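Local coordinates for proton-dependent oligopeptide transporter family protein (Xanthomonas campestris, PDB 6EI3) that probably transports small peptides across the bacterial membrane in symport with protons, as a POT-family member of the major facilitator superfamily, at residues 264-275 against 283-291; 419-427 against 497-505. One frame throughout, in Å; residues are numbered along the deposited sequence.

Contact 1: residues 264-275 against 283-291. With 78M ((2S)-2,3-dihydroxypropyl(7Z)-pentadec-7-enoate), chain O.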
loop_
_atom_site.group_PDB
_atom_site.type_symbol
_atom_site.label_atom_id
_atom_site.label_comp_id
_atom_site.label_asym_id
_atom_site.label_seq_id
_atom_site.Cartn_x
_atom_site.Cartn_y
_atom_site.Cartn_z
ATOM N N GLY A 264 20.122 5.448 1.979
ATOM C CA GLY A 264 19.493 6.771 1.977
ATOM C C GLY A 264 20.244 7.781 2.833
ATOM O O GLY A 264 20.662 8.836 2.336
ATOM N N GLY A 265 20.458 7.426 4.102
ATOM C CA GLY A 265 21.167 8.242 5.080
ATOM C C GLY A 265 22.630 8.442 4.729
ATOM O O GLY A 265 23.208 9.493 5.028
ATOM N N GLY A 266 23.211 7.430 4.082
ATOM C CA GLY A 266 24.593 7.439 3.616
ATOM C C GLY A 266 24.769 8.371 2.438
ATOM O O GLY A 266 25.799 9.043 2.330
ATOM N N THR A 267 23.741 8.428 1.555
ATOM C CA THR A 267 23.700 9.306 0.381
ATOM C C THR A 267 23.533 10.749 0.851
ATOM O O THR A 267 24.184 11.632 0.304
ATOM C CB THR A 267 22.611 8.858 -0.599
ATOM O OG1 THR A 267 22.892 7.519 -1.011
ATOM C CG2 THR A 267 22.503 9.764 -1.831
ATOM N N TRP A 268 22.687 10.972 1.883
ATOM C CA TRP A 268 22.435 12.282 2.496
ATOM C C TRP A 268 23.742 12.893 3.028
ATOM O O TRP A 268 23.952 14.097 2.893
ATOM C CB TRP A 268 21.388 12.167 3.628
ATOM C CG TRP A 268 21.072 13.481 4.284
ATOM C CD1 TRP A 268 21.642 13.995 5.411
ATOM C CD2 TRP A 268 20.158 14.479 3.805
ATOM N NE1 TRP A 268 21.140 15.250 5.666
ATOM C CE2 TRP A 268 20.217 15.567 4.704
ATOM C CE3 TRP A 268 19.270 14.547 2.718
ATOM C CZ2 TRP A 268 19.430 16.716 4.544
ATOM C CZ3 TRP A 268 18.474 15.676 2.574
ATOM C CH2 TRP A 268 18.583 16.758 3.460
ATOM N N TRP A 269 24.605 12.055 3.626
ATOM C CA TRP A 269 25.900 12.426 4.204
ATOM C C TRP A 269 26.875 13.005 3.175
ATOM O O TRP A 269 27.560 13.984 3.474
ATOM C CB TRP A 269 26.558 11.186 4.834
ATOM C CG TRP A 269 26.386 11.025 6.313
ATOM C CD1 TRP A 269 25.327 10.453 6.956
ATOM C CD2 TRP A 269 27.364 11.304 7.320
ATOM N NE1 TRP A 269 25.567 10.397 8.309
ATOM C CE2 TRP A 269 26.810 10.915 8.562
ATOM C CE3 TRP A 269 28.644 11.880 7.304
ATOM C CZ2 TRP A 269 27.496 11.075 9.773
ATOM C CZ3 TRP A 269 29.319 12.039 8.503
ATOM C CH2 TRP A 269 28.744 11.642 9.719
ATOM N N GLN A 270 26.965 12.371 1.987
ATOM C CA GLN A 270 27.924 12.699 0.929
ATOM C C GLN A 270 27.306 13.231 -0.370
ATOM O O GLN A 270 27.990 13.233 -1.393
ATOM C CB GLN A 270 28.741 11.433 0.589
ATOM C CG GLN A 270 29.631 10.893 1.690
ATOM C CD GLN A 270 30.274 9.560 1.347
ATOM O OE1 GLN A 270 30.629 8.797 2.235
ATOM N NE2 GLN A 270 30.441 9.233 0.066
ATOM N N LEU A 271 26.035 13.671 -0.353
ATOM C CA LEU A 271 25.356 14.150 -1.560
ATOM C C LEU A 271 26.033 15.373 -2.201
ATOM O O LEU A 271 26.028 15.489 -3.432
ATOM C CB LEU A 271 23.858 14.401 -1.300
ATOM C CG LEU A 271 23.004 14.796 -2.494
ATOM C CD1 LEU A 271 23.065 13.763 -3.618
ATOM C CD2 LEU A 271 21.605 15.038 -2.075
ATOM N N GLU A 272 26.640 16.251 -1.388
ATOM C CA GLU A 272 27.344 17.430 -1.905
ATOM C C GLU A 272 28.556 17.071 -2.782
ATOM O O GLU A 272 28.917 17.869 -3.640
ATOM C CB GLU A 272 27.729 18.413 -0.782
ATOM C CG GLU A 272 26.532 19.118 -0.152
ATOM C CD GLU A 272 25.659 19.930 -1.091
ATOM O OE1 GLU A 272 26.190 20.845 -1.761
ATOM O OE2 GLU A 272 24.439 19.656 -1.154
ATOM N N ARG A 273 29.132 15.852 -2.623
ATOM C CA ARG A 273 30.286 15.380 -3.421
ATOM C C ARG A 273 29.895 15.013 -4.878
ATOM O O ARG A 273 30.770 14.672 -5.681
ATOM C CB ARG A 273 30.977 14.185 -2.748
ATOM C CG ARG A 273 31.406 14.409 -1.306
ATOM C CD ARG A 273 31.975 13.125 -0.764
ATOM N NE ARG A 273 32.352 13.225 0.645
ATOM C CZ ARG A 273 33.105 12.328 1.270
ATOM N NH1 ARG A 273 33.591 11.281 0.610
ATOM N NH2 ARG A 273 33.403 12.482 2.554
ATOM N N ALA A 274 28.585 15.074 -5.207
ATOM C CA ALA A 274 28.062 14.801 -6.546
ATOM C C ALA A 274 27.926 16.086 -7.386
ATOM O O ALA A 274 27.825 15.991 -8.611
ATOM C CB ALA A 274 26.709 14.102 -6.444
ATOM N N ARG A 275 27.939 17.277 -6.722
ATOM C CA ARG A 275 27.763 18.632 -7.292
ATOM C C ARG A 275 28.611 18.970 -8.522
ATOM O O ARG A 275 28.183 19.801 -9.334
ATOM C CB ARG A 275 27.976 19.729 -6.227
ATOM C CG ARG A 275 26.795 19.928 -5.286
ATOM C CD ARG A 275 25.697 20.801 -5.877
ATOM N NE ARG A 275 24.439 20.616 -5.157
ATOM C CZ ARG A 275 24.060 21.337 -4.110
ATOM N NH1 ARG A 275 24.822 22.334 -3.672
ATOM N NH2 ARG A 275 22.914 21.080 -3.500
ATOM N N VAL A 283 21.401 17.024 -8.395
ATOM C CA VAL A 283 21.829 16.869 -6.989
ATOM C C VAL A 283 20.733 17.371 -6.029
ATOM O O VAL A 283 20.395 16.663 -5.076
ATOM C CB VAL A 283 23.216 17.504 -6.698
ATOM C CG1 VAL A 283 23.623 17.330 -5.238
ATOM C CG2 VAL A 283 24.289 16.922 -7.613
ATOM N N ASP A 284 20.176 18.583 -6.299
ATOM C CA ASP A 284 19.083 19.189 -5.531
ATOM C C ASP A 284 17.856 18.281 -5.605
ATOM O O ASP A 284 17.172 18.111 -4.608
ATOM C CB ASP A 284 18.723 20.584 -6.070
ATOM C CG ASP A 284 19.788 21.657 -5.941
ATOM O OD1 ASP A 284 20.822 21.397 -5.287
ATOM O OD2 ASP A 284 19.598 22.752 -6.518
ATOM N N GLY A 285 17.605 17.716 -6.785
ATOM C CA GLY A 285 16.513 16.786 -7.049
ATOM C C GLY A 285 16.575 15.523 -6.214
ATOM O O GLY A 285 15.541 15.047 -5.746
ATOM N N VAL A 286 17.797 14.998 -5.981
ATOM C CA VAL A 286 18.034 13.817 -5.148
ATOM C C VAL A 286 17.892 14.214 -3.669
ATOM O O VAL A 286 17.382 13.417 -2.888
ATOM C CB VAL A 286 19.378 13.094 -5.499
ATOM C CG1 VAL A 286 19.726 12.001 -4.489
ATOM C CG2 VAL A 286 19.320 12.509 -6.910
ATOM N N ARG A 287 18.312 15.456 -3.293
ATOM C CA ARG A 287 18.144 15.991 -1.931
ATOM C C ARG A 287 16.647 16.071 -1.588
ATOM O O ARG A 287 16.247 15.676 -0.488
ATOM C CB ARG A 287 18.791 17.382 -1.787
ATOM C CG ARG A 287 18.912 17.811 -0.329
ATOM C CD ARG A 287 19.933 18.910 -0.071
ATOM N NE ARG A 287 21.324 18.500 -0.295
ATOM C CZ ARG A 287 22.061 17.795 0.560
ATOM N NH1 ARG A 287 21.537 17.359 1.700
ATOM N NH2 ARG A 287 23.320 17.499 0.271
ATOM N N ALA A 288 15.834 16.578 -2.540
ATOM C CA ALA A 288 14.389 16.699 -2.412
ATOM C C ALA A 288 13.752 15.304 -2.254
ATOM O O ALA A 288 12.893 15.125 -1.386
ATOM C CB ALA A 288 13.826 17.411 -3.632
ATOM N N LEU A 289 14.215 14.307 -3.050
ATOM C CA LEU A 289 13.748 12.913 -2.994
ATOM C C LEU A 289 14.019 12.285 -1.623
ATOM O O LEU A 289 13.176 11.543 -1.128
ATOM C CB LEU A 289 14.429 12.059 -4.088
ATOM C CG LEU A 289 13.586 11.474 -5.234
ATOM C CD1 LEU A 289 12.282 10.832 -4.746
ATOM C CD2 LEU A 289 13.345 12.486 -6.319
ATOM N N LEU A 290 15.190 12.567 -1.020
ATOM C CA LEU A 290 15.536 12.043 0.305
ATOM C C LEU A 290 14.691 12.655 1.421
ATOM O O LEU A 290 14.335 11.956 2.370
ATOM C CB LEU A 290 17.026 12.145 0.609
ATOM C CG LEU A 290 17.945 11.299 -0.269
ATOM C CD1 LEU A 290 19.399 11.686 -0.051
ATOM C CD2 LEU A 290 17.707 9.769 -0.057
ATOM N N ARG A 291 14.333 13.937 1.290
ATOM C CA ARG A 291 13.433 14.601 2.233
ATOM C C ARG A 291 12.047 13.962 2.150
ATOM O O ARG A 291 11.410 13.762 3.178
ATOM C CB ARG A 291 13.352 16.101 1.943
ATOM C CG ARG A 291 14.605 16.847 2.338
ATOM C CD ARG A 291 14.319 18.328 2.348
ATOM N NE ARG A 291 15.541 19.128 2.324
ATOM C CZ ARG A 291 16.044 19.687 1.230
ATOM N NH1 ARG A 291 15.439 19.529 0.055
ATOM N NH2 ARG A 291 17.148 20.416 1.300
HETATM O O21 78M O . 15.461 16.200 6.424
HETATM C C20 78M O . 16.147 15.325 5.542
HETATM C C18 78M O . 16.624 14.086 6.262
HETATM O O19 78M O . 17.486 14.446 7.344
HETATM C C17 78M O . 17.335 13.123 5.343
HETATM O O2 78M O . 17.320 11.845 6.021
HETATM C C1 78M O . 17.610 10.750 5.307
HETATM O O1 78M O . 18.040 10.771 4.182
HETATM C C2 78M O . 17.317 9.500 6.085
HETATM C C3 78M O . 16.246 8.630 5.440
HETATM C C4 78M O . 15.289 8.017 6.454
HETATM C C5 78M O . 15.340 6.501 6.548
HETATM C C6 78M O . 14.571 5.760 5.447
HETATM C C7 78M O . 13.276 5.198 5.938
HETATM C C8 78M O . 12.983 3.921 6.117
HETATM C C9 78M O . 11.677 3.376 6.618
HETATM C C10 78M O . 11.660 3.286 8.147
HETATM C C11 78M O . 10.405 3.836 8.802
HETATM C C12 78M O . 10.656 4.423 10.186
HETATM C C13 78M O . 9.472 5.139 10.823
HETATM C C15 78M O . 7.476 4.969 12.341
HETATM C C14 78M O . 8.445 4.225 11.467
#
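Arg287 and Trp268 meet in a cation-pi contact that joins two helices following one another in the chain, at the turn between helix 248-270 and helix 281-306. The helical segments 264-270 and 283-291 run roughly antiparallel at 140°, their axes 10.6 Å apart at closest approach. Arg287 CZ lies 4.6 Å from the centroid of the six-membered ring of Trp268, close to its normal. The guanidinium stands steeply on the ring, 72° from its plane, with NH1 foremost. With its CG anti to the backbone N (chi1 -179°), Trp268 swings its indole between Arg287 and the bound monoacylglycerol 78M. The lipid glycerol covers the opposite face, where C17 of 78M comes within 3.5 Å of Trp268 CD2. Tyr493 also hydrogen-bonds this lipid.

This is a helical hairpin with a charged edge. Glu272, Arg275, Asp284 and Arg287 form a salt-bridge network there. Arg287 NH2 donates to the anti lone pair of Glu272 OE2 at 2.8 Å, and OE2 lies tilted out of the Arg287 guanidinium plane. Arg275 NH2 reaches Asp284 OD1 at 2.8 Å. Its NH1 also pairs with Glu272 OE1, by charge alone.

Beneath the charges lies an apolar layer. Leu271 CG packs on Val283 CG1 at 3.8 Å, and its CD2 covers a face of the Arg287 guanidinium. Leu290 CD1 reaches Thr267 CG2, while Leu290 CB lies 3.9 Å from Trp268 CE3.

Contact 2: residues 419-427 against 497-505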
loop_
_atom_site.group_PDB
_atom_site.type_symbol
_atom_site.label_atom_id
_atom_site.label_comp_id
_atom_site.label_asym_id
_atom_site.label_seq_id
_atom_site.Cartn_x
_atom_site.Cartn_y
_atom_site.Cartn_z
ATOM N N GLU A 419 0.631 13.445 -4.295
ATOM C CA GLU A 419 0.546 14.750 -4.951
ATOM C C GLU A 419 1.613 15.700 -4.346
ATOM O O GLU A 419 2.285 16.442 -5.076
ATOM C CB GLU A 419 -0.861 15.330 -4.754
ATOM C CG GLU A 419 -1.191 16.475 -5.697
ATOM C CD GLU A 419 -2.618 16.999 -5.648
ATOM O OE1 GLU A 419 -3.527 16.240 -5.235
ATOM O OE2 GLU A 419 -2.830 18.169 -6.044
ATOM N N PHE A 420 1.784 15.650 -3.013
ATOM C CA PHE A 420 2.785 16.468 -2.332
ATOM C C PHE A 420 4.182 16.068 -2.811
ATOM O O PHE A 420 4.984 16.926 -3.150
ATOM C CB PHE A 420 2.674 16.315 -0.798
ATOM C CG PHE A 420 3.909 16.773 -0.059
ATOM C CD1 PHE A 420 4.117 18.117 0.213
ATOM C CD2 PHE A 420 4.888 15.864 0.320
ATOM C CE1 PHE A 420 5.264 18.542 0.886
ATOM C CE2 PHE A 420 6.046 16.295 0.975
ATOM C CZ PHE A 420 6.226 17.635 1.245
ATOM N N ALA A 421 4.483 14.766 -2.823
ATOM C CA ALA A 421 5.815 14.316 -3.221
ATOM C C ALA A 421 6.140 14.687 -4.676
ATOM O O ALA A 421 7.247 15.149 -4.945
ATOM C CB ALA A 421 5.948 12.832 -2.999
ATOM N N TYR A 422 5.142 14.587 -5.581
ATOM C CA TYR A 422 5.307 14.949 -6.990
ATOM C C TYR A 422 5.660 16.432 -7.149
ATOM O O TYR A 422 6.561 16.750 -7.915
ATOM C CB TYR A 422 4.045 14.610 -7.799
ATOM C CG TYR A 422 3.881 13.142 -8.149
ATOM C CD1 TYR A 422 4.991 12.326 -8.371
ATOM C CD2 TYR A 422 2.620 12.591 -8.348
ATOM C CE1 TYR A 422 4.846 10.990 -8.741
ATOM C CE2 TYR A 422 2.462 11.249 -8.697
ATOM C CZ TYR A 422 3.580 10.457 -8.908
ATOM O OH TYR A 422 3.433 9.140 -9.275
ATOM N N SER A 423 4.978 17.320 -6.398
ATOM C CA SER A 423 5.192 18.767 -6.409
ATOM C C SER A 423 6.594 19.174 -5.944
ATOM O O SER A 423 7.053 20.238 -6.322
ATOM C CB SER A 423 4.142 19.452 -5.539
ATOM O OG SER A 423 4.474 19.356 -4.162
ATOM N N GLN A 424 7.255 18.354 -5.107
ATOM C CA GLN A 424 8.577 18.638 -4.500
ATOM C C GLN A 424 9.748 17.972 -5.211
ATOM O O GLN A 424 10.859 18.452 -5.133
ATOM C CB GLN A 424 8.595 18.206 -3.005
ATOM C CG GLN A 424 7.452 18.773 -2.159
ATOM C CD GLN A 424 7.563 20.273 -2.043
ATOM O OE1 GLN A 424 8.525 20.807 -1.489
ATOM N NE2 GLN A 424 6.614 20.982 -2.621
ATOM N N ALA A 425 9.523 16.839 -5.824
ATOM C CA ALA A 425 10.589 16.100 -6.495
ATOM C C ALA A 425 10.628 16.481 -7.988
ATOM O O ALA A 425 9.620 16.983 -8.495
ATOM C CB ALA A 425 10.327 14.609 -6.333
ATOM N N PRO A 426 11.749 16.270 -8.724
ATOM C CA PRO A 426 11.757 16.627 -10.161
ATOM C C PRO A 426 10.768 15.775 -10.956
ATOM O O PRO A 426 10.707 14.568 -10.700
ATOM C CB PRO A 426 13.198 16.329 -10.596
ATOM C CG PRO A 426 13.973 16.223 -9.360
ATOM C CD PRO A 426 13.051 15.713 -8.310
ATOM N N PRO A 427 9.958 16.349 -11.885
ATOM C CA PRO A 427 8.976 15.523 -12.627
ATOM C C PRO A 427 9.574 14.337 -13.396
ATOM O O PRO A 427 8.894 13.336 -13.594
ATOM C CB PRO A 427 8.281 16.533 -13.543
ATOM C CG PRO A 427 8.435 17.831 -12.831
ATOM C CD PRO A 427 9.830 17.769 -12.262
ATOM N N TYR A 497 10.023 21.658 7.448
ATOM C CA TYR A 497 10.094 21.419 6.016
ATOM C C TYR A 497 9.887 22.709 5.216
ATOM O O TYR A 497 8.934 23.429 5.454
ATOM C CB TYR A 497 9.115 20.324 5.568
ATOM C CG TYR A 497 9.298 19.963 4.110
ATOM C CD1 TYR A 497 10.291 19.073 3.713
ATOM C CD2 TYR A 497 8.505 20.546 3.120
ATOM C CE1 TYR A 497 10.471 18.747 2.371
ATOM C CE2 TYR A 497 8.691 20.240 1.775
ATOM C CZ TYR A 497 9.684 19.352 1.405
ATOM O OH TYR A 497 9.886 19.057 0.088
ATOM N N ARG A 498 10.784 22.998 4.285
ATOM C CA ARG A 498 10.656 24.152 3.403
ATOM C C ARG A 498 10.038 23.719 2.050
ATOM O O ARG A 498 10.650 22.953 1.297
ATOM C CB ARG A 498 12.009 24.841 3.234
ATOM C CG ARG A 498 11.998 26.045 2.297
ATOM C CD ARG A 498 13.092 27.050 2.634
ATOM N NE ARG A 498 14.442 26.481 2.598
ATOM C CZ ARG A 498 15.145 26.261 1.490
ATOM N NH1 ARG A 498 14.621 26.523 0.298
ATOM N NH2 ARG A 498 16.369 25.757 1.566
ATOM N N MET A 499 8.820 24.204 1.754
ATOM C CA MET A 499 8.147 23.915 0.483
ATOM C C MET A 499 8.952 24.571 -0.673
ATOM O O MET A 499 9.236 25.762 -0.617
ATOM C CB MET A 499 6.709 24.487 0.477
ATOM C CG MET A 499 5.766 23.849 1.493
ATOM S SD MET A 499 5.426 22.129 1.163
ATOM C CE MET A 499 4.263 22.242 -0.235
ATOM N N VAL A 500 9.355 23.773 -1.672
ATOM C CA VAL A 500 10.064 24.226 -2.884
ATOM C C VAL A 500 9.376 23.478 -4.042
ATOM O O VAL A 500 9.732 22.350 -4.360
ATOM C CB VAL A 500 11.617 24.054 -2.879
ATOM C CG1 VAL A 500 12.237 24.685 -4.143
ATOM C CG2 VAL A 500 12.257 24.689 -1.634
ATOM N N ASP A 501 8.320 24.080 -4.584
ATOM C CA ASP A 501 7.504 23.513 -5.658
ATOM C C ASP A 501 8.238 23.402 -6.986
ATOM O O ASP A 501 9.150 24.179 -7.241
ATOM C CB ASP A 501 6.231 24.351 -5.850
ATOM C CG ASP A 501 5.080 23.495 -6.307
ATOM O OD1 ASP A 501 4.941 23.294 -7.534
ATOM O OD2 ASP A 501 4.342 22.996 -5.442
ATOM N N ASN A 502 7.838 22.437 -7.840
ATOM C CA ASN A 502 8.473 22.319 -9.166
ATOM C C ASN A 502 7.707 23.121 -10.243
ATOM O O ASN A 502 8.229 23.353 -11.324
ATOM C CB ASN A 502 8.657 20.855 -9.569
ATOM C CG ASN A 502 7.424 20.013 -9.544
ATOM O OD1 ASN A 502 6.281 20.478 -9.675
ATOM N ND2 ASN A 502 7.648 18.728 -9.419
ATOM N N TYR A 503 6.472 23.548 -9.922
ATOM C CA TYR A 503 5.570 24.360 -10.754
ATOM C C TYR A 503 5.185 23.667 -12.070
ATOM O O TYR A 503 4.985 24.321 -13.088
ATOM C CB TYR A 503 6.128 25.784 -10.964
ATOM C CG TYR A 503 6.250 26.521 -9.649
ATOM C CD1 TYR A 503 5.118 26.828 -8.894
ATOM C CD2 TYR A 503 7.497 26.815 -9.104
ATOM C CE1 TYR A 503 5.224 27.454 -7.654
ATOM C CE2 TYR A 503 7.616 27.444 -7.866
ATOM C CZ TYR A 503 6.475 27.764 -7.147
ATOM O OH TYR A 503 6.574 28.353 -5.917
ATOM N N ARG A 504 5.009 22.331 -12.012
ATOM C CA ARG A 504 4.609 21.509 -13.153
ATOM C C ARG A 504 3.252 20.865 -12.843
ATOM O O ARG A 504 3.180 20.017 -11.945
ATOM C CB ARG A 504 5.680 20.446 -13.469
ATOM C CG ARG A 504 6.971 21.037 -14.035
ATOM C CD ARG A 504 7.075 20.894 -15.541
ATOM N NE ARG A 504 8.387 20.374 -15.924
ATOM C CZ ARG A 504 8.608 19.140 -16.364
ATOM N NH1 ARG A 504 7.601 18.287 -16.510
ATOM N NH2 ARG A 504 9.836 18.752 -16.675
ATOM N N PRO A 505 2.159 21.268 -13.546
ATOM C CA PRO A 505 0.830 20.684 -13.249
ATOM C C PRO A 505 0.744 19.180 -13.465
ATOM O O PRO A 505 1.344 18.657 -14.410
ATOM C CB PRO A 505 -0.118 21.451 -14.180
ATOM C CG PRO A 505 0.751 21.963 -15.271
ATOM C CD PRO A 505 2.075 22.259 -14.636
HETATM O O HOH W 1 11.504 20.519 -3.506
#
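Gln424, in the last turn of helix 400-424, reaches back to the extended chain that follows helix 471-495. Its CB points away from residues 497-505, but already touches Tyr497 OH. The chain then bends at chi2 (-66°). CG lies over a face of the Phe420 ring and 3.3 Å from Tyr497 OH. At the tip, OE1 takes two bonds. Tyr497 OH donates to Gln424 OE1 from 2.7 Å. Val500 N donates in the carbonyl plane, on a lone pair, with a nearly straight N-H...O angle of 173°. NE2 touches Met499 CE and gives a straight bond to Ser423 OG, which itself donates to Phe420 O, so the amide is held at both ends. A water joins Gln424 O to Val500 O.

Phe420 turns its edge toward the face of Tyr497 in an offset edge-to-face pair. Met499 SD sits at the Phe420 edge, 3.6 Å from CE1, a Met-aromatic contact.

At the helix end, Asn502 N bonds Ser423 O at 2.8 Å. Asn502 ND2 bonds Ala425 O, also at 2.8 Å, and weakly Tyr422 O. Its OD1 accepts from Arg504 N, an Asx turn. Pro427 CG lies over the Arg504 guanidinium.

Asn502 thus supplies donors to carbonyls at and just past the helix end, while Gln424 takes two bonds from the irregular tail, without any salt bridge.

How the contacts relate
Contact 1 comes first along the chain; the centres of the two lie about 16 Å apart. They share no helix, yet they touch. Helix 281-306 supplies one side of contact 1, and another face of it packs on the end of helix 400-424 and the residues just after. Gly285 CA meets Pro426 CG at 3.5 Å, Ala288 CB meets Gln424 O, and Leu289 CD2 meets Ala425 CB at 3.7 Å. Contact 1 joins neighbouring helices, whereas contact 2 spans 69 mostly helical residues. Together they link the hairpin of 248-270 and 281-306, through the end of helix 400-424, to the chain after helix 471-495.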